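Local structure of DegT/DnrJ/EryC1/StrS aminotransferase (Brucella abortus 2308, 4QGR) at residues P88-A100 against Y322-Y336. The protein binds pyridoxal 5'-phosphate and probably acts as an aminotransferase of the DegT/DnrJ/EryC1/StrS family, forming an assembly of two identical subunits. Residues are numbered along the deposited sequence; the frame is centred on the assembly and turned at random.
Sequences PSFTFAATAEVVA and YYVKPLHLQTAYKHY. With PLP (pyridoxal-5'-phosphate), chain E.
Leu327 and Tyr323, two residues of the loop 322-336, meet the chain that leaves strand 83-88 and enters helix 94-101, and Ser89 ties the same loop down by its polar atoms. The isobutyl group of Leu327 reaches between the turn at Ser89-Thr91 and the start of the helix, with CD1 3.8 Å from Ala96 CB and CD2 3.6 Å from Ala93 CA. At the base of that side chain the backbone joins in: Leu327 N donates a nearly straight bond (171°) to Ser89 O. One residue on, His328 N donates to Ser89 OG at 2.9 Å, while His328 ND1 meets the same hydroxyl at 2.7 Å, in the plane of the imidazole. His328 holds its ring close over its own backbone (chi1 75°), which brings ND1 and the amide N to one oxygen; NE2 is bonded to Glu347. The connection from strand 83-88 to helix 94-101 belongs to the large domain of a fold-type I, aspartate aminotransferase-like enzyme, and the loop 322-336, which follows helix 305-314, packs on it before entering strand 337-338. The connection carries cofactor-pocket residues: Phe92 brings the CD2 side of its ring up to the pyridine, CD2 3.4 Å from PLP C4. Tyr323, which follows a cis peptide bond, turns an edge to the face of Phe90 in a T-shaped pair, the planes 85° apart, and spreads one of its own faces over Thr91 C. Its hydroxyl bonds Gln173, which is itself hydrogen-bonded to the cofactor. Farther along, a water links Tyr333 OH to Glu97 OE2, a site shared with the second subunit, whose His227 bonds Glu97 and whose Asn236 bonds Tyr333.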
loop_
_atom_site.group_PDB
_atom_site.type_symbol
_atom_site.label_atom_id
_atom_site.label_comp_id
_atom_site.label_asym_id
_atom_site.label_seq_id
_atom_site.Cartn_x
_atom_site.Cartn_y
_atom_site.Cartn_z
ATOM N N PRO A 88 1.652 20.299 -10.103
ATOM C CA PRO A 88 2.966 20.933 -10.134
ATOM C C PRO A 88 4.062 19.952 -10.521
ATOM O O PRO A 88 3.904 18.744 -10.392
ATOM C CB PRO A 88 3.171 21.394 -8.680
ATOM C CG PRO A 88 1.911 21.091 -7.957
ATOM C CD PRO A 88 1.201 20.038 -8.724
ATOM N N SER A 89 5.141 20.491 -11.083
ATOM C CA SER A 89 6.384 19.743 -11.264
ATOM C C SER A 89 7.267 19.847 -10.004
ATOM O O SER A 89 8.048 18.927 -9.717
ATOM C CB SER A 89 7.113 20.309 -12.485
ATOM O OG SER A 89 8.410 19.764 -12.610
ATOM N N PHE A 90 7.184 20.964 -9.275
ATOM C CA PHE A 90 7.943 21.132 -8.044
ATOM C C PHE A 90 7.187 20.523 -6.870
ATOM O O PHE A 90 6.485 21.227 -6.157
ATOM C CB PHE A 90 8.236 22.624 -7.808
ATOM C CG PHE A 90 9.401 22.870 -6.911
ATOM C CD1 PHE A 90 10.675 22.647 -7.372
ATOM C CD2 PHE A 90 9.210 23.307 -5.591
ATOM C CE1 PHE A 90 11.770 22.844 -6.563
ATOM C CE2 PHE A 90 10.294 23.513 -4.758
ATOM C CZ PHE A 90 11.576 23.276 -5.242
ATOM N N THR A 91 7.276 19.198 -6.745
ATOM C CA THR A 91 6.600 18.434 -5.724
ATOM C C THR A 91 7.214 17.024 -5.705
ATOM O O THR A 91 8.050 16.672 -6.568
ATOM C CB THR A 91 5.077 18.367 -5.999
ATOM O OG1 THR A 91 4.419 17.703 -4.929
ATOM C CG2 THR A 91 4.761 17.671 -7.357
ATOM N N PHE A 92 6.782 16.219 -4.737
ATOM C CA PHE A 92 7.154 14.812 -4.665
ATOM C C PHE A 92 6.546 14.020 -5.804
ATOM O O PHE A 92 5.437 14.324 -6.263
ATOM C CB PHE A 92 6.674 14.240 -3.333
ATOM C CG PHE A 92 7.118 12.830 -3.079
ATOM C CD1 PHE A 92 8.450 12.550 -2.767
ATOM C CD2 PHE A 92 6.214 11.805 -3.105
ATOM C CE1 PHE A 92 8.860 11.236 -2.545
ATOM C CE2 PHE A 92 6.605 10.495 -2.878
ATOM C CZ PHE A 92 7.926 10.214 -2.567
ATOM N N ALA A 93 7.257 12.987 -6.274
ATOM C CA ALA A 93 6.843 12.254 -7.476
ATOM C C ALA A 93 5.391 11.749 -7.466
ATOM O O ALA A 93 4.759 11.671 -8.498
ATOM C CB ALA A 93 7.773 11.065 -7.687
ATOM N N ALA A 94 4.906 11.291 -6.320
ATOM C CA ALA A 94 3.558 10.749 -6.199
ATOM C C ALA A 94 2.477 11.620 -6.847
ATOM O O ALA A 94 1.638 11.092 -7.472
ATOM C CB ALA A 94 3.213 10.543 -4.745
ATOM N N THR A 95 2.543 12.965 -6.706
ATOM C CA THR A 95 1.506 13.882 -7.226
ATOM C C THR A 95 1.243 13.629 -8.744
ATOM O O THR A 95 0.105 13.611 -9.195
ATOM C CB THR A 95 1.906 15.348 -6.945
ATOM O OG1 THR A 95 2.330 15.497 -5.557
ATOM C CG2 THR A 95 0.751 16.329 -7.258
ATOM N N ALA A 96 2.309 13.477 -9.537
ATOM C CA ALA A 96 2.205 13.163 -10.956
ATOM C C ALA A 96 2.104 11.682 -11.257
ATOM O O ALA A 96 1.412 11.290 -12.175
ATOM C CB ALA A 96 3.371 13.734 -11.731
ATOM N N GLU A 97 2.807 10.861 -10.486
ATOM C CA GLU A 97 2.904 9.464 -10.775
ATOM C C GLU A 97 1.557 8.760 -10.780
ATOM O O GLU A 97 1.314 7.920 -11.660
ATOM C CB GLU A 97 3.820 8.812 -9.755
ATOM C CG GLU A 97 3.968 7.305 -9.906
ATOM C CD GLU A 97 4.799 6.757 -8.743
ATOM O OE1 GLU A 97 4.340 6.866 -7.593
ATOM O OE2 GLU A 97 5.958 6.304 -9.004
ATOM N N VAL A 98 0.685 9.108 -9.830
ATOM C CA VAL A 98 -0.620 8.450 -9.733
ATOM C C VAL A 98 -1.483 8.706 -10.975
ATOM O O VAL A 98 -2.264 7.832 -11.386
ATOM C CB VAL A 98 -1.412 8.791 -8.458
ATOM C CG1 VAL A 98 -0.638 8.349 -7.226
ATOM C CG2 VAL A 98 -1.799 10.271 -8.394
ATOM N N VAL A 99 -1.275 9.861 -11.598
ATOM C CA VAL A 99 -1.995 10.237 -12.801
ATOM C C VAL A 99 -1.624 9.291 -13.959
ATOM O O VAL A 99 -2.498 8.720 -14.601
ATOM C CB VAL A 99 -1.733 11.718 -13.150
ATOM C CG1 VAL A 99 -2.374 12.096 -14.487
ATOM C CG2 VAL A 99 -2.185 12.641 -12.059
ATOM N N ALA A 100 -0.316 9.083 -14.184
ATOM C CA ALA A 100 0.177 8.075 -15.121
ATOM C C ALA A 100 -0.238 6.653 -14.810
ATOM O O ALA A 100 -0.596 5.865 -15.713
ATOM C CB ALA A 100 1.692 8.184 -15.222
ATOM N N TYR A 322 15.139 20.196 -1.089
ATOM C CA TYR A 322 13.853 19.783 -1.671
ATOM C C TYR A 322 13.493 20.862 -2.728
ATOM O O TYR A 322 13.120 21.962 -2.351
ATOM C CB TYR A 322 12.781 19.752 -0.570
ATOM C CG TYR A 322 13.017 18.654 0.431
ATOM C CD1 TYR A 322 12.871 17.319 0.060
ATOM C CD2 TYR A 322 13.376 18.940 1.747
ATOM C CE1 TYR A 322 13.139 16.301 0.963
ATOM C CE2 TYR A 322 13.608 17.937 2.662
ATOM C CZ TYR A 322 13.457 16.624 2.279
ATOM O OH TYR A 322 13.676 15.610 3.219
ATOM N N TYR A 323 13.586 20.601 -4.038
ATOM C CA TYR A 323 13.817 19.302 -4.648
ATOM C C TYR A 323 14.940 19.476 -5.637
ATOM O O TYR A 323 15.085 20.539 -6.268
ATOM C CB TYR A 323 12.566 18.819 -5.397
ATOM C CG TYR A 323 11.444 18.514 -4.459
ATOM C CD1 TYR A 323 11.327 17.270 -3.895
ATOM C CD2 TYR A 323 10.494 19.486 -4.131
ATOM C CE1 TYR A 323 10.328 16.990 -2.984
ATOM C CE2 TYR A 323 9.493 19.215 -3.228
ATOM C CZ TYR A 323 9.404 17.960 -2.679
ATOM O OH TYR A 323 8.426 17.640 -1.764
ATOM N N VAL A 324 15.743 18.437 -5.769
ATOM C CA VAL A 324 16.904 18.500 -6.609
ATOM C C VAL A 324 16.549 18.515 -8.094
ATOM O O VAL A 324 17.232 19.193 -8.864
ATOM C CB VAL A 324 17.865 17.328 -6.275
ATOM C CG1 VAL A 324 18.980 17.224 -7.273
ATOM C CG2 VAL A 324 18.450 17.559 -4.880
ATOM N N LYS A 325 15.534 17.747 -8.464
ATOM C CA LYS A 325 15.119 17.592 -9.858
ATOM C C LYS A 325 13.603 17.690 -9.886
ATOM O O LYS A 325 12.938 16.823 -9.342
ATOM C CB LYS A 325 15.589 16.231 -10.417
ATOM C CG LYS A 325 16.301 16.350 -11.724
ATOM C CD LYS A 325 16.858 15.035 -12.231
ATOM C CE LYS A 325 16.611 14.921 -13.731
ATOM N NZ LYS A 325 17.824 14.408 -14.415
ATOM N N PRO A 326 13.057 18.772 -10.471
ATOM C CA PRO A 326 11.577 18.811 -10.618
ATOM C C PRO A 326 11.086 17.687 -11.511
ATOM O O PRO A 326 11.818 17.181 -12.340
ATOM C CB PRO A 326 11.320 20.186 -11.219
ATOM C CG PRO A 326 12.555 20.482 -11.999
ATOM C CD PRO A 326 13.705 19.884 -11.181
ATOM N N LEU A 327 9.850 17.282 -11.320
ATOM C CA LEU A 327 9.320 16.135 -11.981
ATOM C C LEU A 327 9.425 16.187 -13.487
ATOM O O LEU A 327 9.712 15.162 -14.107
ATOM C CB LEU A 327 7.856 15.901 -11.550
ATOM C CG LEU A 327 7.693 15.621 -10.052
ATOM C CD1 LEU A 327 6.252 15.148 -9.787
ATOM C CD2 LEU A 327 8.666 14.576 -9.480
ATOM N N HIS A 328 9.193 17.351 -14.077
ATOM C CA HIS A 328 9.136 17.423 -15.523
ATOM C C HIS A 328 10.496 17.149 -16.158
ATOM O O HIS A 328 10.567 16.934 -17.370
ATOM C CB HIS A 328 8.587 18.751 -16.024
ATOM C CG HIS A 328 9.540 19.895 -15.919
ATOM N ND1 HIS A 328 9.876 20.479 -14.717
ATOM C CD2 HIS A 328 10.229 20.569 -16.867
ATOM C CE1 HIS A 328 10.706 21.480 -14.929
ATOM N NE2 HIS A 328 10.934 21.557 -16.226
ATOM N N LEU A 329 11.551 17.195 -15.364
ATOM C CA LEU A 329 12.881 16.886 -15.880
ATOM C C LEU A 329 13.307 15.465 -15.585
ATOM O O LEU A 329 14.372 15.042 -16.048
ATOM C CB LEU A 329 13.913 17.872 -15.353
ATOM C CG LEU A 329 13.686 19.315 -15.769
ATOM C CD1 LEU A 329 14.730 20.137 -15.033
ATOM C CD2 LEU A 329 13.686 19.577 -17.264
ATOM N N GLN A 330 12.511 14.709 -14.827
ATOM C CA GLN A 330 12.903 13.338 -14.510
ATOM C C GLN A 330 12.492 12.440 -15.639
ATOM O O GLN A 330 11.492 12.692 -16.315
ATOM C CB GLN A 330 12.298 12.848 -13.190
ATOM C CG GLN A 330 12.812 13.651 -11.988
ATOM C CD GLN A 330 12.368 13.098 -10.664
ATOM O OE1 GLN A 330 12.153 11.897 -10.520
ATOM N NE2 GLN A 330 12.189 13.992 -9.675
ATOM N N THR A 331 13.263 11.382 -15.824
ATOM C CA THR A 331 13.100 10.449 -16.933
ATOM C C THR A 331 11.697 9.938 -17.097
ATOM O O THR A 331 11.183 9.852 -18.227
ATOM C CB THR A 331 14.116 9.258 -16.811
ATOM O OG1 THR A 331 15.457 9.774 -16.804
ATOM C CG2 THR A 331 13.986 8.251 -17.924
ATOM N N ALA A 332 11.075 9.536 -16.010
ATOM C CA ALA A 332 9.749 8.927 -16.130
ATOM C C ALA A 332 8.684 9.887 -16.628
ATOM O O ALA A 332 7.677 9.428 -17.130
ATOM C CB ALA A 332 9.299 8.376 -14.806
ATOM N N TYR A 333 8.861 11.191 -16.440
ATOM C CA TYR A 333 7.763 12.161 -16.726
ATOM C C TYR A 333 8.082 13.234 -17.750
ATOM O O TYR A 333 7.235 14.080 -18.026
ATOM C CB TYR A 333 7.285 12.870 -15.397
ATOM C CG TYR A 333 7.369 11.972 -14.178
ATOM C CD1 TYR A 333 6.424 10.982 -13.898
ATOM C CD2 TYR A 333 8.400 12.117 -13.289
ATOM C CE1 TYR A 333 6.570 10.136 -12.765
ATOM C CE2 TYR A 333 8.551 11.288 -12.187
ATOM C CZ TYR A 333 7.661 10.299 -11.921
ATOM O OH TYR A 333 7.946 9.507 -10.796
ATOM N N LYS A 334 9.288 13.218 -18.289
ATOM C CA LYS A 334 9.773 14.332 -19.072
ATOM C C LYS A 334 9.140 14.407 -20.457
ATOM O O LYS A 334 9.302 15.420 -21.142
ATOM C CB LYS A 334 11.307 14.294 -19.187
ATOM C CG LYS A 334 11.867 13.183 -20.026
ATOM C CD LYS A 334 13.386 13.210 -19.940
ATOM C CE LYS A 334 14.034 12.159 -20.818
ATOM N NZ LYS A 334 15.503 12.426 -20.820
ATOM N N HIS A 335 8.444 13.358 -20.880
ATOM C CA HIS A 335 7.708 13.416 -22.141
ATOM C C HIS A 335 6.266 13.911 -22.043
ATOM O O HIS A 335 5.621 14.137 -23.059
ATOM C CB HIS A 335 7.858 12.068 -22.862
ATOM C CG HIS A 335 9.293 11.799 -23.257
ATOM N ND1 HIS A 335 10.001 12.629 -24.113
ATOM C CD2 HIS A 335 10.181 10.863 -22.832
ATOM C CE1 HIS A 335 11.247 12.197 -24.221
ATOM N NE2 HIS A 335 11.385 11.134 -23.444
ATOM N N TYR A 336 5.774 14.124 -20.826
ATOM C CA TYR A 336 4.418 14.673 -20.632
ATOM C C TYR A 336 4.423 16.185 -20.931
ATOM O O TYR A 336 5.482 16.828 -20.951
ATOM C CB TYR A 336 3.873 14.377 -19.221
ATOM C CG TYR A 336 3.563 12.919 -19.011
ATOM C CD1 TYR A 336 2.602 12.278 -19.774
ATOM C CD2 TYR A 336 4.187 12.179 -17.991
ATOM C CE1 TYR A 336 2.309 10.937 -19.579
ATOM C CE2 TYR A 336 3.874 10.853 -17.773
ATOM C CZ TYR A 336 2.926 10.235 -18.565
ATOM O OH TYR A 336 2.603 8.904 -18.380
HETATM N N1 PLP E . 2.509 14.085 -1.918
HETATM C C2 PLP E . 3.474 14.864 -1.394
HETATM C C2A PLP E . 3.487 16.359 -1.600
HETATM C C3 PLP E . 4.493 14.224 -0.516
HETATM O O3 PLP E . 5.416 14.994 0.048
HETATM C C4 PLP E . 4.480 12.743 -0.386
HETATM C C4A PLP E . 5.344 11.905 0.474
HETATM O O4A PLP E . 5.694 12.254 1.584
HETATM C C5 PLP E . 3.374 12.023 -1.032
HETATM C C6 PLP E . 2.439 12.751 -1.772
HETATM C C5A PLP E . 3.268 10.518 -0.928
HETATM O O4P PLP E . 2.984 10.084 0.410
HETATM P P PLP E . 3.536 8.670 0.942
HETATM O O1P PLP E . 2.775 8.355 2.227
HETATM O O2P PLP E . 3.375 7.659 -0.165
HETATM O O3P PLP E . 5.005 9.010 1.240
HETATM O O HOH W 1 10.653 16.520 -7.273
HETATM O O HOH W 2 7.185 7.166 -11.165
#